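Local coordinates for protein amidohydrolase (Brucella melitensis biovar Abortus, PDB 4F0L) that binds a single metal ion in an amidohydrolase-type barrel and probably acts as a deaminase, at residues M61-Y71 against G325-I336. Numbering follows the deposited sequence.
Sequences MANLHSHAFQY and GIGSDSNVLIGI. With FE (Fe (III) ion), chain E.
H65 and H67 meet D329 around one iron(III) ion, a compact example of how a metal ties the first strand of a barrel to the last. The NE2 atoms of H65 and H67 each lie 2.2 Å from the iron, and D329 OD1 follows at 2.4 Å. Both imidazoles run alongside the carboxylate and point the same way, yet their planes are turned steeply against it, by 67° for H65 and 70° for H67. H241 and two waters complete the shell.

Behind the metal the backbones are tightly joined. D329 N donates to H65 O over 2.7 Å, and H67 N returns a nearly straight bond to D329 O, so the backbone of D329 is held at both its N-H and its carbonyl, which positions the residue whose OD1 binds the iron. N63 swings its amide away from its own backbone nitrogen and brings it to S328, gripping it twice: OD1 accepts from S328 N, while ND2 donates within the amide plane to S328 OG, with an N-H...O angle of 175°. N331 ND2 reaches S66 OG, which also bonds E127, and makes a weaker bond to H67 O. H67 ND1 bonds F128 O, a second-shell contact that fixes the ring's rotation.

Looser, water-mediated contacts flank this core. One water links A62 O to I326 N, and another joins Q70 O to S330 O, where Q70 and S330 share no direct hydrogen bond. At the far end M61 CB packs closely, at 3.5 Å, on I336 CD1. On the metal side, the iron carries its waters where a substrate would be expected to approach. The HxH pair at the end of strand 56-66, H65 in it and H67 just beyond, together with H241 and the aspartate after strand 323-326, is the signature of the amidohydrolase TIM barrel with a mononuclear metal site.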
loop_
_atom_site.group_PDB
_atom_site.type_symbol
_atom_site.label_atom_id
_atom_site.label_comp_id
_atom_site.label_asym_id
_atom_site.label_seq_id
_atom_site.Cartn_x
_atom_site.Cartn_y
_atom_site.Cartn_z
ATOM N N MET B 61 -15.149 -9.877 4.880
ATOM C CA MET B 61 -14.661 -9.982 3.516
ATOM C C MET B 61 -14.138 -11.385 3.270
ATOM O O MET B 61 -13.331 -11.918 4.052
ATOM C CB MET B 61 -13.530 -8.979 3.308
ATOM C CG MET B 61 -12.949 -8.929 1.902
ATOM S SD MET B 61 -14.080 -8.268 0.676
ATOM C CE MET B 61 -14.050 -6.575 1.275
ATOM N N ALA B 62 -14.555 -11.979 2.165
ATOM C CA ALA B 62 -13.908 -13.224 1.725
ATOM C C ALA B 62 -12.559 -12.916 1.149
ATOM O O ALA B 62 -12.364 -11.937 0.387
ATOM C CB ALA B 62 -14.769 -13.989 0.699
ATOM N N ASN B 63 -11.598 -13.777 1.475
ATOM C CA ASN B 63 -10.289 -13.718 0.853
ATOM C C ASN B 63 -10.292 -14.849 -0.143
ATOM O O ASN B 63 -10.023 -15.976 0.192
ATOM C CB ASN B 63 -9.192 -13.877 1.915
ATOM C CG ASN B 63 -7.817 -13.473 1.399
ATOM O OD1 ASN B 63 -7.376 -13.919 0.335
ATOM N ND2 ASN B 63 -7.157 -12.610 2.134
ATOM N N LEU B 64 -10.660 -14.569 -1.384
ATOM C CA LEU B 64 -11.127 -15.660 -2.245
ATOM C C LEU B 64 -10.032 -16.499 -2.922
ATOM O O LEU B 64 -10.359 -17.392 -3.674
ATOM C CB LEU B 64 -12.144 -15.136 -3.275
ATOM C CG LEU B 64 -11.803 -13.969 -4.192
ATOM C CD1 LEU B 64 -10.402 -14.114 -4.765
ATOM C CD2 LEU B 64 -12.857 -13.923 -5.288
ATOM N N HIS B 65 -8.748 -16.254 -2.623
ATOM C CA HIS B 65 -7.639 -16.983 -3.291
ATOM C C HIS B 65 -6.391 -16.825 -2.482
ATOM O O HIS B 65 -5.874 -15.709 -2.316
ATOM C CB HIS B 65 -7.393 -16.428 -4.682
ATOM C CG HIS B 65 -6.422 -17.211 -5.510
ATOM N ND1 HIS B 65 -6.755 -18.391 -6.096
ATOM C CD2 HIS B 65 -5.120 -16.939 -5.893
ATOM C CE1 HIS B 65 -5.685 -18.863 -6.772
ATOM N NE2 HIS B 65 -4.700 -17.965 -6.677
ATOM N N SER B 66 -5.932 -17.952 -1.963
ATOM C CA SER B 66 -4.793 -18.062 -1.071
ATOM C C SER B 66 -4.026 -19.352 -1.350
ATOM O O SER B 66 -4.610 -20.390 -1.605
ATOM C CB SER B 66 -5.275 -18.056 0.378
ATOM O OG SER B 66 -4.301 -18.536 1.274
ATOM N N HIS B 67 -2.699 -19.247 -1.331
ATOM C CA HIS B 67 -1.815 -20.393 -1.188
ATOM C C HIS B 67 -1.103 -20.255 0.103
ATOM O O HIS B 67 -0.087 -19.544 0.194
ATOM C CB HIS B 67 -0.806 -20.457 -2.329
ATOM C CG HIS B 67 -1.409 -20.165 -3.664
ATOM N ND1 HIS B 67 -2.393 -20.908 -4.181
ATOM C CD2 HIS B 67 -1.151 -19.159 -4.575
ATOM C CE1 HIS B 67 -2.737 -20.394 -5.390
ATOM N NE2 HIS B 67 -1.975 -19.332 -5.617
ATOM N N ALA B 68 -1.587 -20.974 1.112
ATOM C CA ALA B 68 -1.193 -20.709 2.494
ATOM C C ALA B 68 0.317 -20.819 2.695
ATOM O O ALA B 68 0.902 -19.992 3.375
ATOM C CB ALA B 68 -1.923 -21.617 3.471
ATOM N N PHE B 69 0.960 -21.807 2.075
ATOM C CA PHE B 69 2.396 -22.029 2.306
ATOM C C PHE B 69 3.271 -20.862 1.879
ATOM O O PHE B 69 4.331 -20.670 2.437
ATOM C CB PHE B 69 2.884 -23.342 1.660
ATOM C CG PHE B 69 3.003 -23.292 0.159
ATOM C CD1 PHE B 69 4.176 -22.890 -0.438
ATOM C CD2 PHE B 69 1.931 -23.666 -0.657
ATOM C CE1 PHE B 69 4.283 -22.854 -1.829
ATOM C CE2 PHE B 69 2.028 -23.634 -2.036
ATOM C CZ PHE B 69 3.210 -23.220 -2.625
ATOM N N GLN B 70 2.806 -20.084 0.901
ATOM C CA GLN B 70 3.565 -18.968 0.388
ATOM C C GLN B 70 3.696 -17.850 1.412
ATOM O O GLN B 70 4.609 -17.011 1.300
ATOM C CB GLN B 70 2.992 -18.464 -0.957
ATOM C CG GLN B 70 3.148 -19.514 -2.065
ATOM C CD GLN B 70 2.572 -19.094 -3.398
ATOM O OE1 GLN B 70 2.235 -17.951 -3.601
ATOM N NE2 GLN B 70 2.525 -20.018 -4.347
ATOM N N TYR B 71 2.804 -17.821 2.404
ATOM C CA TYR B 71 2.930 -16.856 3.507
ATOM C C TYR B 71 4.301 -16.990 4.165
ATOM O O TYR B 71 4.847 -16.023 4.671
ATOM C CB TYR B 71 1.862 -17.120 4.547
ATOM C CG TYR B 71 1.799 -16.206 5.770
ATOM C CD1 TYR B 71 1.353 -14.885 5.677
ATOM C CD2 TYR B 71 2.102 -16.712 7.040
ATOM C CE1 TYR B 71 1.271 -14.070 6.803
ATOM C CE2 TYR B 71 2.000 -15.930 8.168
ATOM C CZ TYR B 71 1.596 -14.592 8.048
ATOM O OH TYR B 71 1.491 -13.834 9.192
ATOM N N GLY B 325 -14.058 -10.465 -6.521
ATOM C CA GLY B 325 -13.554 -10.489 -5.164
ATOM C C GLY B 325 -12.032 -10.328 -5.125
ATOM O O GLY B 325 -11.355 -10.243 -6.172
ATOM N N ILE B 326 -11.489 -10.294 -3.919
ATOM C CA ILE B 326 -10.062 -10.142 -3.722
ATOM C C ILE B 326 -9.465 -11.298 -2.958
ATOM O O ILE B 326 -10.097 -11.872 -2.049
ATOM C CB ILE B 326 -9.690 -8.832 -2.987
ATOM C CG1 ILE B 326 -10.492 -8.685 -1.677
ATOM C CG2 ILE B 326 -9.891 -7.637 -3.928
ATOM C CD1 ILE B 326 -10.019 -7.543 -0.778
ATOM N N GLY B 327 -8.238 -11.638 -3.353
ATOM C CA GLY B 327 -7.460 -12.650 -2.690
ATOM C C GLY B 327 -6.015 -12.250 -2.470
ATOM O O GLY B 327 -5.378 -11.667 -3.345
ATOM N N SER B 328 -5.485 -12.614 -1.307
ATOM C CA SER B 328 -4.094 -12.295 -0.962
ATOM C C SER B 328 -3.076 -13.146 -1.743
ATOM O O SER B 328 -1.921 -12.762 -1.878
ATOM C CB SER B 328 -3.896 -12.491 0.525
ATOM O OG SER B 328 -4.665 -11.563 1.264
ATOM N N ASP B 329 -3.511 -14.312 -2.205
ATOM C CA ASP B 329 -2.803 -15.091 -3.253
ATOM C C ASP B 329 -1.429 -15.557 -2.763
ATOM O O ASP B 329 -1.355 -16.611 -2.105
ATOM C CB ASP B 329 -2.752 -14.306 -4.574
ATOM C CG ASP B 329 -2.136 -15.113 -5.748
ATOM O OD1 ASP B 329 -1.833 -16.318 -5.590
ATOM O OD2 ASP B 329 -1.991 -14.558 -6.851
ATOM N N SER B 330 -0.366 -14.808 -3.063
ATOM C CA SER B 330 0.989 -15.166 -2.609
ATOM C C SER B 330 1.127 -14.909 -1.139
ATOM O O SER B 330 2.086 -15.377 -0.481
ATOM C CB SER B 330 2.091 -14.370 -3.353
ATOM O OG SER B 330 2.073 -12.990 -2.984
ATOM N N ASN B 331 0.171 -14.151 -0.602
ATOM C CA ASN B 331 0.163 -13.852 0.848
ATOM C C ASN B 331 1.395 -13.066 1.289
ATOM O O ASN B 331 1.816 -13.105 2.482
ATOM C CB ASN B 331 -0.054 -15.132 1.656
ATOM C CG ASN B 331 -1.472 -15.719 1.427
ATOM O OD1 ASN B 331 -2.432 -15.000 1.489
ATOM N ND2 ASN B 331 -1.584 -17.016 1.179
ATOM N N VAL B 332 1.960 -12.292 0.354
ATOM C CA VAL B 332 3.132 -11.430 0.667
ATOM C C VAL B 332 2.759 -10.306 1.642
ATOM O O VAL B 332 3.571 -9.911 2.535
ATOM C CB VAL B 332 3.799 -10.852 -0.608
ATOM C CG1 VAL B 332 2.834 -9.960 -1.450
ATOM C CG2 VAL B 332 5.058 -10.072 -0.251
ATOM N N LEU B 333 1.542 -9.798 1.515
ATOM C CA LEU B 333 1.085 -8.667 2.364
ATOM C C LEU B 333 -0.435 -8.747 2.491
ATOM O O LEU B 333 -1.130 -8.810 1.472
ATOM C CB LEU B 333 1.500 -7.282 1.771
ATOM C CG LEU B 333 1.135 -6.002 2.616
ATOM C CD1 LEU B 333 1.572 -6.153 4.029
ATOM C CD2 LEU B 333 1.805 -4.734 2.137
ATOM N N ILE B 334 -0.926 -8.771 3.723
ATOM C CA ILE B 334 -2.325 -9.095 4.030
ATOM C C ILE B 334 -3.095 -7.811 4.428
ATOM O O ILE B 334 -2.759 -7.206 5.405
ATOM C CB ILE B 334 -2.446 -10.110 5.207
ATOM C CG1 ILE B 334 -1.581 -11.362 4.993
ATOM C CG2 ILE B 334 -3.924 -10.484 5.423
ATOM C CD1 ILE B 334 -1.787 -12.076 3.652
ATOM N N GLY B 335 -4.091 -7.401 3.639
ATOM C CA GLY B 335 -4.895 -6.236 3.976
ATOM C C GLY B 335 -6.015 -5.936 3.001
ATOM O O GLY B 335 -5.833 -6.019 1.789
ATOM N N ILE B 336 -7.189 -5.600 3.521
ATOM C CA ILE B 336 -8.322 -5.245 2.640
ATOM C C ILE B 336 -8.012 -3.904 2.010
ATOM O O ILE B 336 -8.197 -3.734 0.822
ATOM C CB ILE B 336 -9.659 -5.183 3.422
ATOM C CG1 ILE B 336 -10.082 -6.586 3.900
ATOM C CG2 ILE B 336 -10.717 -4.475 2.595
ATOM C CD1 ILE B 336 -11.324 -6.649 4.776
HETATM FE FE FE E . -2.595 -17.970 -7.208
HETATM O O HOH W 1 -13.591 -10.993 -1.923
HETATM O O HOH W 2 4.685 -14.573 -0.070
HETATM O O HOH W 3 1.045 -17.149 -5.975
HETATM O O HOH W 4 -1.946 -16.391 -8.556
HETATM O O HOH W 5 -0.391 -18.301 -7.668
#